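Local coordinates for protein putative NAD dependent dehydrogenase (Micromonospora echinospora, PDB 6NOR) that binds NAD and probably acts as an NAD-dependent oxidoreductase in the biosynthesis of the aminoglycoside antibiotic gentamicin, at residues Gly142-Tyr147 with Gly199-Glu204; Pro149-Ala154 with Arg207-Lys212. One frame throughout, in Å; residues are numbered along the deposited sequence.

Interaction 1 of 2, residues Gly142-Tyr147 with Gly199-Glu204; sequences GGNFVY and GWHAVE. With NAD (nicotinamide-adenine-dinucleotide), chain G.
Phe145 drives the edge of its ring into a face of His201, an edge-to-face (T-shaped) pair with centroids 4.7 Å apart and planes at 81°. Phe145 CD2 does the closest touching, 3.3 Å from His201 ND1 and offset toward the rim of the imidazole. Beside this ring pair, the Val146 CG1 methyl rests against the aliphatic Glu204 CG.

No direct hydrogen bond joins the two segments; two waters do the polar work. One donates to Gly143 O and to Glu204 OE2, which also bonds His141. The second lies in the imidazole plane, 2.8 Å from His201 ND1, donates to Glu204 OE1 and accepts a weak bond from Phe145 N. Glu204 reaches this far because its chain is extended, with CG anti to the backbone N (chi1 -169°). Its OE1 lies 3.3 Å from Gly143 CA, where a side chain would collide with it.

Toward the cofactor, NAD N7N donates to Asn144 OD1 at 2.8 Å, nearly straight at 159°. Ser311 O holds Asn144 ND2, which sits over the Phe145 face; the two bonds together fix the amide's rotation. A weak bond joins His201 NE2 and Lys116 NZ. This is the nicotinamide end of the NAD pocket, at the Rossmann-to-C-terminal-domain junction of a GFO/IDH/MocA protein.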
ATOM      1  N   GLY A 142       8.381  22.429  21.652  1.00 17.60           N
ATOM      2  CA  GLY A 142       8.532  21.904  20.310  1.00 17.57           C
ATOM      3  C   GLY A 142       7.919  20.556  19.976  1.00 22.07           C
ATOM      4  O   GLY A 142       8.584  19.738  19.355  1.00 24.75           O
ATOM      5  N   GLY A 143       6.661  20.322  20.349  1.00 17.53           N
ATOM      6  CA  GLY A 143       5.939  19.169  19.829  1.00 19.75           C
ATOM      7  C   GLY A 143       5.354  19.389  18.447  1.00 17.47           C
ATOM      8  O   GLY A 143       4.172  19.642  18.306  1.00 21.80           O
ATOM      9  N   ASN A 144       6.184  19.284  17.419  1.00 17.47           N
ATOM     10  CA  ASN A 144       5.770  19.650  16.065  1.00 17.44           C
ATOM     11  C   ASN A 144       4.741  18.746  15.395  1.00 17.42           C
ATOM     12  O   ASN A 144       3.977  19.222  14.568  1.00 20.63           O
ATOM     13  CB  ASN A 144       7.004  19.742  15.155  1.00 17.44           C
ATOM     14  CG  ASN A 144       7.910  18.535  15.285  1.00 17.46           C
ATOM     15  OD1 ASN A 144       8.569  18.370  16.292  1.00 23.29           O
ATOM     16  ND2 ASN A 144       7.926  17.683  14.277  1.00 17.46           N
ATOM     17  N   PHE A 145       4.698  17.460  15.727  1.00 17.44           N
ATOM     18  CA  PHE A 145       3.882  16.567  14.917  1.00 17.43           C
ATOM     19  C   PHE A 145       2.390  16.765  15.125  1.00 17.42           C
ATOM     20  O   PHE A 145       1.596  16.382  14.271  1.00 17.70           O
ATOM     21  CB  PHE A 145       4.268  15.097  15.152  1.00 17.47           C
ATOM     22  CG  PHE A 145       5.661  14.773  14.686  1.00 17.48           C
ATOM     23  CD1 PHE A 145       5.956  14.735  13.343  1.00 17.47           C
ATOM     24  CD2 PHE A 145       6.680  14.555  15.595  1.00 17.84           C
ATOM     25  CE1 PHE A 145       7.245  14.458  12.906  1.00 17.49           C
ATOM     26  CE2 PHE A 145       7.964  14.289  15.173  1.00 17.53           C
ATOM     27  CZ  PHE A 145       8.249  14.234  13.830  1.00 17.52           C
ATOM     28  N   VAL A 146       1.986  17.398  16.219  1.00 17.42           N
ATOM     29  CA  VAL A 146       0.560  17.666  16.378  1.00 19.26           C
ATOM     30  C   VAL A 146       0.150  18.826  15.480  1.00 17.38           C
ATOM     31  O   VAL A 146      -1.011  19.156  15.420  1.00 21.77           O
ATOM     32  CB  VAL A 146       0.167  17.967  17.845  1.00 21.49           C
ATOM     33  CG1 VAL A 146       0.372  16.752  18.707  1.00 17.45           C
ATOM     34  CG2 VAL A 146       0.971  19.150  18.401  1.00 17.43           C
ATOM     35  N   TYR A 147       1.103  19.430  14.769  1.00 17.98           N
ATOM     36  CA  TYR A 147       0.775  20.486  13.804  1.00 17.35           C
ATOM     37  C   TYR A 147       0.939  20.011  12.370  1.00 17.34           C
ATOM     38  O   TYR A 147       0.707  20.763  11.431  1.00 20.72           O
ATOM     39  CB  TYR A 147       1.658  21.741  13.986  1.00 17.58           C
ATOM     40  CG  TYR A 147       1.618  22.403  15.336  1.00 17.38           C
ATOM     41  CD1 TYR A 147       2.480  22.001  16.339  1.00 17.40           C
ATOM     42  CD2 TYR A 147       0.772  23.479  15.595  1.00 19.77           C
ATOM     43  CE1 TYR A 147       2.486  22.608  17.587  1.00 17.43           C
ATOM     44  CE2 TYR A 147       0.769  24.108  16.858  1.00 23.99           C
ATOM     45  CZ  TYR A 147       1.635  23.649  17.845  1.00 22.47           C
ATOM     46  OH  TYR A 147       1.678  24.225  19.087  1.00 24.79           O
ATOM     47  N   GLY A 199       9.523   9.133  22.562  1.00 17.85           N
ATOM     48  CA  GLY A 199       8.359   8.896  23.378  1.00 17.85           C
ATOM     49  C   GLY A 199       7.669  10.193  23.705  1.00 17.79           C
ATOM     50  O   GLY A 199       6.474  10.199  23.918  1.00 22.96           O
ATOM     51  N   TRP A 200       8.416  11.289  23.754  1.00 17.77           N
ATOM     52  CA  TRP A 200       7.789  12.587  23.902  1.00 17.72           C
ATOM     53  C   TRP A 200       6.688  12.777  22.861  1.00 20.20           C
ATOM     54  O   TRP A 200       5.557  13.110  23.197  1.00 18.25           O
ATOM     55  CB  TRP A 200       8.798  13.737  23.771  1.00 17.71           C
ATOM     56  CG  TRP A 200       8.105  15.053  23.930  1.00 24.38           C
ATOM     57  CD1 TRP A 200       7.379  15.728  22.982  1.00 17.63           C
ATOM     58  CD2 TRP A 200       8.017  15.830  25.116  1.00 17.68           C
ATOM     59  NE1 TRP A 200       6.861  16.869  23.508  1.00 17.61           N
ATOM     60  CE2 TRP A 200       7.246  16.961  24.820  1.00 17.64           C
ATOM     61  CE3 TRP A 200       8.537  15.687  26.403  1.00 18.25           C
ATOM     62  CZ2 TRP A 200       6.969  17.934  25.755  1.00 23.86           C
ATOM     63  CZ3 TRP A 200       8.268  16.651  27.326  1.00 20.88           C
ATOM     64  CH2 TRP A 200       7.492  17.767  27.003  1.00 22.90           C
ATOM     65  N   HIS A 201       7.035  12.578  21.596  1.00 17.67           N
ATOM     66  CA  HIS A 201       6.079  12.747  20.515  1.00 17.63           C
ATOM     67  C   HIS A 201       4.969  11.748  20.538  1.00 17.65           C
ATOM     68  O   HIS A 201       3.820  12.078  20.281  1.00 25.02           O
ATOM     69  CB  HIS A 201       6.773  12.632  19.183  1.00 17.62           C
ATOM     70  CG  HIS A 201       7.727  13.734  18.917  1.00 17.60           C
ATOM     71  ND1 HIS A 201       7.327  15.046  18.841  1.00 17.57           N
ATOM     72  CD2 HIS A 201       9.059  13.730  18.692  1.00 17.62           C
ATOM     73  CE1 HIS A 201       8.369  15.805  18.571  1.00 17.56           C
ATOM     74  NE2 HIS A 201       9.432  15.029  18.480  1.00 23.26           N
ATOM     75  N   ALA A 202       5.317  10.509  20.816  1.00 17.70           N
ATOM     76  CA  ALA A 202       4.332   9.465  20.771  1.00 18.74           C
ATOM     77  C   ALA A 202       3.268   9.753  21.834  1.00 17.72           C
ATOM     78  O   ALA A 202       2.076   9.654  21.569  1.00 17.87           O
ATOM     79  CB  ALA A 202       4.976   8.101  20.974  1.00 17.80           C
ATOM     80  N   VAL A 203       3.705  10.157  23.023  1.00 19.48           N
ATOM     81  CA  VAL A 203       2.757  10.413  24.106  1.00 17.86           C
ATOM     82  C   VAL A 203       1.907  11.643  23.804  1.00 17.66           C
ATOM     83  O   VAL A 203       0.714  11.630  24.026  1.00 24.05           O
ATOM     84  CB  VAL A 203       3.465  10.574  25.450  1.00 17.74           C
ATOM     85  CG1 VAL A 203       2.486  11.045  26.492  1.00 17.72           C
ATOM     86  CG2 VAL A 203       4.071   9.238  25.877  1.00 18.26           C
ATOM     87  N   GLU A 204       2.503  12.688  23.253  1.00 17.63           N
ATOM     88  CA  GLU A 204       1.723  13.867  22.916  1.00 18.65           C
ATOM     89  C   GLU A 204       0.665  13.528  21.844  1.00 19.99           C
ATOM     90  O   GLU A 204      -0.498  13.916  21.975  1.00 19.00           O
ATOM     91  CB  GLU A 204       2.637  15.013  22.447  1.00 17.56           C
ATOM     92  CG  GLU A 204       1.934  16.368  22.330  1.00 29.57           C
ATOM     93  CD  GLU A 204       2.896  17.562  22.156  1.00 34.55           C
ATOM     94  OE1 GLU A 204       4.086  17.346  21.848  1.00 34.55           O
ATOM     95  OE2 GLU A 204       2.450  18.725  22.324  1.00 35.09           O
TER
HETATM   96  PA  NAD G 401      22.621  18.922  18.017  1.00 22.83           P
HETATM   97  O1A NAD G 401      23.695  18.101  18.770  1.00 25.09           O
HETATM   98  O2A NAD G 401      22.637  18.719  16.549  1.00 19.78           O
HETATM   99  O5B NAD G 401      22.845  20.448  18.307  1.00 20.72           O
HETATM  100  C5B NAD G 401      23.007  20.869  19.649  1.00 20.65           C
HETATM  101  C4B NAD G 401      23.664  22.272  19.572  1.00 23.14           C
HETATM  102  O4B NAD G 401      23.602  22.882  20.721  1.00 26.85           O
HETATM  103  C3B NAD G 401      25.136  22.107  19.269  1.00 26.04           C
HETATM  104  O3B NAD G 401      25.460  22.970  18.262  1.00 28.71           O
HETATM  105  C2B NAD G 401      25.846  22.504  20.592  1.00 23.04           C
HETATM  106  O2B NAD G 401      27.158  23.088  20.264  1.00 24.52           O
HETATM  107  C1B NAD G 401      25.070  23.403  21.045  1.00 22.62           C
HETATM  108  N9A NAD G 401      25.128  23.551  22.488  1.00 20.72           N
HETATM  109  C8A NAD G 401      25.358  22.633  23.448  1.00 18.23           C
HETATM  110  N7A NAD G 401      25.261  23.258  24.647  1.00 21.37           N
HETATM  111  C5A NAD G 401      24.979  24.543  24.427  1.00 18.28           C
HETATM  112  C6A NAD G 401      24.793  25.599  25.269  1.00 19.03           C
HETATM  113  N6A NAD G 401      24.849  25.589  26.645  1.00 18.45           N
HETATM  114  N1A NAD G 401      24.503  26.797  24.783  1.00 18.93           N
HETATM  115  C2A NAD G 401      24.415  26.987  23.443  1.00 18.29           C
HETATM  116  N3A NAD G 401      24.609  25.940  22.607  1.00 22.33           N
HETATM  117  C4A NAD G 401      24.884  24.724  23.093  1.00 19.76           C
HETATM  118  O3  NAD G 401      21.246  18.523  18.614  1.00 34.85           O
HETATM  119  PN  NAD G 401      19.802  18.723  17.972  1.00 17.82           P
HETATM  120  O1N NAD G 401      19.636  19.995  17.207  1.00 17.80           O
HETATM  121  O2N NAD G 401      19.459  17.520  17.109  1.00 20.96           O
HETATM  122  O5D NAD G 401      18.808  18.760  19.194  1.00 19.87           O
HETATM  123  C5D NAD G 401      18.652  19.934  19.969  1.00 17.83           C
HETATM  124  C4D NAD G 401      17.262  19.918  20.636  1.00 17.80           C
HETATM  125  O4D NAD G 401      16.295  19.812  19.770  1.00 18.71           O
HETATM  126  C3D NAD G 401      17.120  18.671  21.558  1.00 21.73           C
HETATM  127  O3D NAD G 401      16.482  19.024  22.648  1.00 20.39           O
HETATM  128  C2D NAD G 401      16.324  17.664  20.699  1.00 19.41           C
HETATM  129  O2D NAD G 401      15.592  16.721  21.590  1.00 21.38           O
HETATM  130  C1D NAD G 401      15.516  18.424  20.014  1.00 19.37           C
HETATM  131  N1N NAD G 401      15.154  17.848  18.754  1.00 23.31           N
HETATM  132  C2N NAD G 401      13.839  17.976  18.320  1.00 22.28           C
HETATM  133  C3N NAD G 401      13.428  17.435  17.100  1.00 22.81           C
HETATM  134  C7N NAD G 401      11.951  17.603  16.705  1.00 26.56           C
HETATM  135  O7N NAD G 401      11.536  17.091  15.731  1.00 31.44           O
HETATM  136  N7N NAD G 401      11.086  18.356  17.546  1.00 26.81           N
HETATM  137  C4N NAD G 401      14.305  16.748  16.292  1.00 18.04           C
HETATM  138  C5N NAD G 401      15.629  16.623  16.716  1.00 22.35           C
HETATM  139  C6N NAD G 401      16.048  17.175  17.956  1.00 24.26           C
HETATM  140  O   HOH W   1       3.298  20.881  20.639  1.00 33.04           O
HETATM  141  O   HOH W   2       4.747  16.133  18.864  1.00 19.65           O

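Interaction 2 of 2, residues Pro149-Ala154 with Arg207-Lys212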
ATOM      1  N   PRO A 149       0.117  18.685   8.978  1.00 18.32           N
ATOM      2  CA  PRO A 149      -1.107  18.803   8.179  1.00 17.30           C
ATOM      3  C   PRO A 149      -1.871  17.478   8.061  1.00 17.99           C
ATOM      4  O   PRO A 149      -3.091  17.427   8.220  1.00 20.84           O
ATOM      5  CB  PRO A 149      -0.580  19.241   6.815  1.00 21.59           C
ATOM      6  CG  PRO A 149       0.721  19.888   7.104  1.00 19.64           C
ATOM      7  CD  PRO A 149       1.304  19.172   8.260  1.00 17.29           C
ATOM      8  N   LYS A 150      -1.134  16.412   7.791  1.00 17.33           N
ATOM      9  CA  LYS A 150      -1.713  15.088   7.679  1.00 17.37           C
ATOM     10  C   LYS A 150      -2.334  14.614   8.987  1.00 19.02           C
ATOM     11  O   LYS A 150      -3.422  14.046   8.981  1.00 20.74           O
ATOM     12  CB  LYS A 150      -0.647  14.092   7.206  1.00 17.39           C
ATOM     13  CG  LYS A 150      -1.137  12.703   7.013  1.00 20.50           C
ATOM     14  CD  LYS A 150      -0.027  11.794   6.527  1.00 20.35           C
ATOM     15  CE  LYS A 150       0.619  12.370   5.293  1.00 20.99           C
ATOM     16  NZ  LYS A 150       1.639  11.457   4.810  1.00 23.55           N
ATOM     17  N   PHE A 151      -1.641  14.846  10.101  1.00 17.40           N
ATOM     18  CA  PHE A 151      -2.122  14.421  11.408  1.00 17.42           C
ATOM     19  C   PHE A 151      -3.279  15.287  11.895  1.00 17.40           C
ATOM     20  O   PHE A 151      -4.161  14.804  12.564  1.00 22.28           O
ATOM     21  CB  PHE A 151      -0.977  14.440  12.426  1.00 20.90           C
ATOM     22  CG  PHE A 151       0.014  13.317  12.254  1.00 17.46           C
ATOM     23  CD1 PHE A 151      -0.274  12.229  11.456  1.00 20.41           C
ATOM     24  CD2 PHE A 151       1.236  13.366  12.865  1.00 18.48           C
ATOM     25  CE1 PHE A 151       0.649  11.196  11.292  1.00 21.47           C
ATOM     26  CE2 PHE A 151       2.157  12.346  12.714  1.00 17.50           C
ATOM     27  CZ  PHE A 151       1.864  11.259  11.924  1.00 17.54           C
ATOM     28  N   VAL A 152      -3.281  16.562  11.541  1.00 17.37           N
ATOM     29  CA  VAL A 152      -4.386  17.440  11.858  1.00 17.36           C
ATOM     30  C   VAL A 152      -5.662  16.947  11.193  1.00 17.37           C
ATOM     31  O   VAL A 152      -6.699  16.815  11.835  1.00 17.39           O
ATOM     32  CB  VAL A 152      -4.086  18.888  11.421  1.00 21.84           C
ATOM     33  CG1 VAL A 152      -5.319  19.729  11.507  1.00 17.33           C
ATOM     34  CG2 VAL A 152      -2.983  19.476  12.287  1.00 17.33           C
ATOM     35  N   ARG A 153      -5.567  16.646   9.906  1.00 17.37           N
ATOM     36  CA  ARG A 153      -6.643  15.981   9.192  1.00 17.39           C
ATOM     37  C   ARG A 153      -7.114  14.710   9.879  1.00 17.43           C
ATOM     38  O   ARG A 153      -8.298  14.509  10.056  1.00 18.48           O
ATOM     39  CB  ARG A 153      -6.207  15.646   7.774  1.00 17.38           C
ATOM     40  CG  ARG A 153      -7.277  14.947   6.981  1.00 22.32           C
ATOM     41  CD  ARG A 153      -8.545  15.780   6.931  1.00 26.67           C
ATOM     42  NE  ARG A 153      -9.355  15.445   5.778  1.00 37.41           N
ATOM     43  CZ  ARG A 153     -10.680  15.474   5.757  1.00 33.04           C
ATOM     44  NH1 ARG A 153     -11.351  15.811   6.841  1.00 35.91           N
ATOM     45  NH2 ARG A 153     -11.331  15.159   4.647  1.00 30.12           N
ATOM     46  N   ALA A 154      -6.186  13.851  10.271  1.00 17.45           N
ATOM     47  CA  ALA A 154      -6.553  12.602  10.918  1.00 17.50           C
ATOM     48  C   ALA A 154      -7.187  12.848  12.297  1.00 20.26           C
ATOM     49  O   ALA A 154      -8.101  12.131  12.719  1.00 22.59           O
ATOM     50  CB  ALA A 154      -5.337  11.699  11.046  1.00 17.53           C
ATOM     51  N   ARG A 207      -2.372  11.320  23.424  1.00 17.64           N
ATOM     52  CA  ARG A 207      -3.278  12.208  24.170  1.00 17.61           C
ATOM     53  C   ARG A 207      -4.182  12.976  23.251  1.00 17.57           C
ATOM     54  O   ARG A 207      -5.389  12.992  23.399  1.00 17.85           O
ATOM     55  CB  ARG A 207      -2.508  13.250  24.972  1.00 21.12           C
ATOM     56  CG  ARG A 207      -1.879  12.813  26.214  1.00 25.89           C
ATOM     57  CD  ARG A 207      -1.268  14.035  26.909  1.00 25.56           C
ATOM     58  NE  ARG A 207      -2.226  14.786  27.722  1.00 25.83           N
ATOM     59  CZ  ARG A 207      -2.461  16.083  27.577  1.00 28.45           C
ATOM     60  NH1 ARG A 207      -1.841  16.772  26.632  1.00 28.03           N
ATOM     61  NH2 ARG A 207      -3.328  16.692  28.364  1.00 27.05           N
ATOM     62  N   TRP A 208      -3.540  13.646  22.315  1.00 17.55           N
ATOM     63  CA  TRP A 208      -4.175  14.581  21.414  1.00 18.28           C
ATOM     64  C   TRP A 208      -5.190  13.902  20.534  1.00 18.31           C
ATOM     65  O   TRP A 208      -6.304  14.385  20.390  1.00 22.29           O
ATOM     66  CB  TRP A 208      -3.109  15.259  20.575  1.00 20.91           C
ATOM     67  CG  TRP A 208      -3.597  16.154  19.492  1.00 29.68           C
ATOM     68  CD1 TRP A 208      -4.392  17.267  19.626  1.00 18.47           C
ATOM     69  CD2 TRP A 208      -3.264  16.061  18.104  1.00 22.43           C
ATOM     70  NE1 TRP A 208      -4.581  17.852  18.400  1.00 17.42           N
ATOM     71  CE2 TRP A 208      -3.895  17.135  17.452  1.00 20.61           C
ATOM     72  CE3 TRP A 208      -2.497  15.167  17.350  1.00 22.11           C
ATOM     73  CZ2 TRP A 208      -3.784  17.338  16.081  1.00 17.40           C
ATOM     74  CZ3 TRP A 208      -2.387  15.373  15.983  1.00 17.44           C
ATOM     75  CH2 TRP A 208      -3.030  16.443  15.365  1.00 18.47           C
ATOM     76  N   MET A 209      -4.818  12.765  19.965  1.00 17.55           N
ATOM     77  CA  MET A 209      -5.750  12.048  19.096  1.00 22.44           C
ATOM     78  C   MET A 209      -7.017  11.689  19.862  1.00 23.77           C
ATOM     79  O   MET A 209      -8.079  11.623  19.278  1.00 19.17           O
ATOM     80  CB  MET A 209      -5.100  10.797  18.508  1.00 17.61           C
ATOM     81  CG  MET A 209      -4.091  11.111  17.409  1.00 21.38           C
ATOM     82  SD  MET A 209      -4.809  11.901  15.941  1.00 17.55           S
ATOM     83  CE  MET A 209      -3.323  12.201  15.024  1.00 40.21           C
ATOM     84  N   LEU A 210      -6.912  11.516  21.178  1.00 25.48           N
ATOM     85  CA  LEU A 210      -8.088  11.147  21.969  1.00 24.67           C
ATOM     86  C   LEU A 210      -8.890  12.318  22.522  1.00 24.99           C
ATOM     87  O   LEU A 210      -9.920  12.109  23.157  1.00 26.41           O
ATOM     88  CB  LEU A 210      -7.688  10.250  23.133  1.00 23.62           C
ATOM     89  CG  LEU A 210      -7.344   8.805  22.811  1.00 26.26           C
ATOM     90  CD1 LEU A 210      -7.364   7.990  24.078  1.00 33.29           C
ATOM     91  CD2 LEU A 210      -8.296   8.247  21.801  1.00 24.06           C
ATOM     92  N   GLY A 211      -8.418  13.538  22.303  1.00 25.20           N
ATOM     93  CA  GLY A 211      -9.090  14.714  22.829  1.00 22.90           C
ATOM     94  C   GLY A 211      -8.552  15.106  24.189  1.00 28.16           C
ATOM     95  O   GLY A 211      -9.282  15.616  25.029  1.00 31.08           O
ATOM     96  N   LYS A 212      -7.260  14.858  24.385  1.00 28.72           N
ATOM     97  CA  LYS A 212      -6.534  15.149  25.622  1.00 25.23           C
ATOM     98  C   LYS A 212      -7.274  14.808  26.920  1.00 26.70           C
ATOM     99  O   LYS A 212      -7.510  15.686  27.741  1.00 29.00           O
ATOM    100  CB  LYS A 212      -6.135  16.622  25.642  1.00 17.51           C
ATOM    101  CG  LYS A 212      -5.215  17.004  24.520  1.00 17.50           C
ATOM    102  CD  LYS A 212      -5.015  18.500  24.454  1.00 17.48           C
ATOM    103  CE  LYS A 212      -3.970  18.837  23.410  1.00 18.89           C
ATOM    104  NZ  LYS A 212      -3.674  20.290  23.340  1.00 19.84           N
TER
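The first turns of helix 149-157 face the C-terminal end of helix 199-209, the backbones coming nearest at Ala154 and Met209, whose CA atoms are 8.2 Å apart. Helix 199-209 finishes in a Schellman motif: Gly211 has positive phi (92°), and Lys212 N and Gly211 N bond back to Arg207 O and Trp208 O.

With no hydrogen bond across the gap, two long side chains from the second helix fill it. Trp208 has CG anti to the backbone N (chi1 174°), which lays the six-membered end of the indole against the other helix. Its CH2 comes 3.4 Å from Phe151 O, while Phe151 CB meets Trp208 CZ3 in the plane of the indole, at 3.9 Å. Val152 CG2 touches Trp208 CH2 as well, 4.3 Å away. Met209, bent at chi2 (-64°), brings its CE methyl to 3.7 Å from Phe151 O, and the same methyl reaches the CB atoms of Phe151 and Ala154. Were Trp208 replaced by an alanine, a gap beside Phe151 and Val152 is likely to open and His155 to lose its stacking partner.

Phe151 and Met209 also pack on Val263 of strand 260-267. The contact is thus helix-to-helix packing over the mixed sheet of the α+β C-terminal domain of the GFO/IDH/MocA architecture.

Interactions 1 and 2 follow one another along helix 199-209, their centres 10 Å apart. Its first half faces the 142-147 loop, its last turn the helix that follows that loop. They touch directly, with Phe145 O 3.3 Å from Phe151 CD2 and Val146 O 3.4 Å from Trp208 CZ2, so the 3-10 turn at 145-147 packs against both residues. Only interaction 1 reaches the cofactor; in interaction 2 the side chain of Phe151 stays about 11 Å from NAD at the nearest atoms. Together they lead from the nicotinamide pocket out to the sheet of the C-terminal domain.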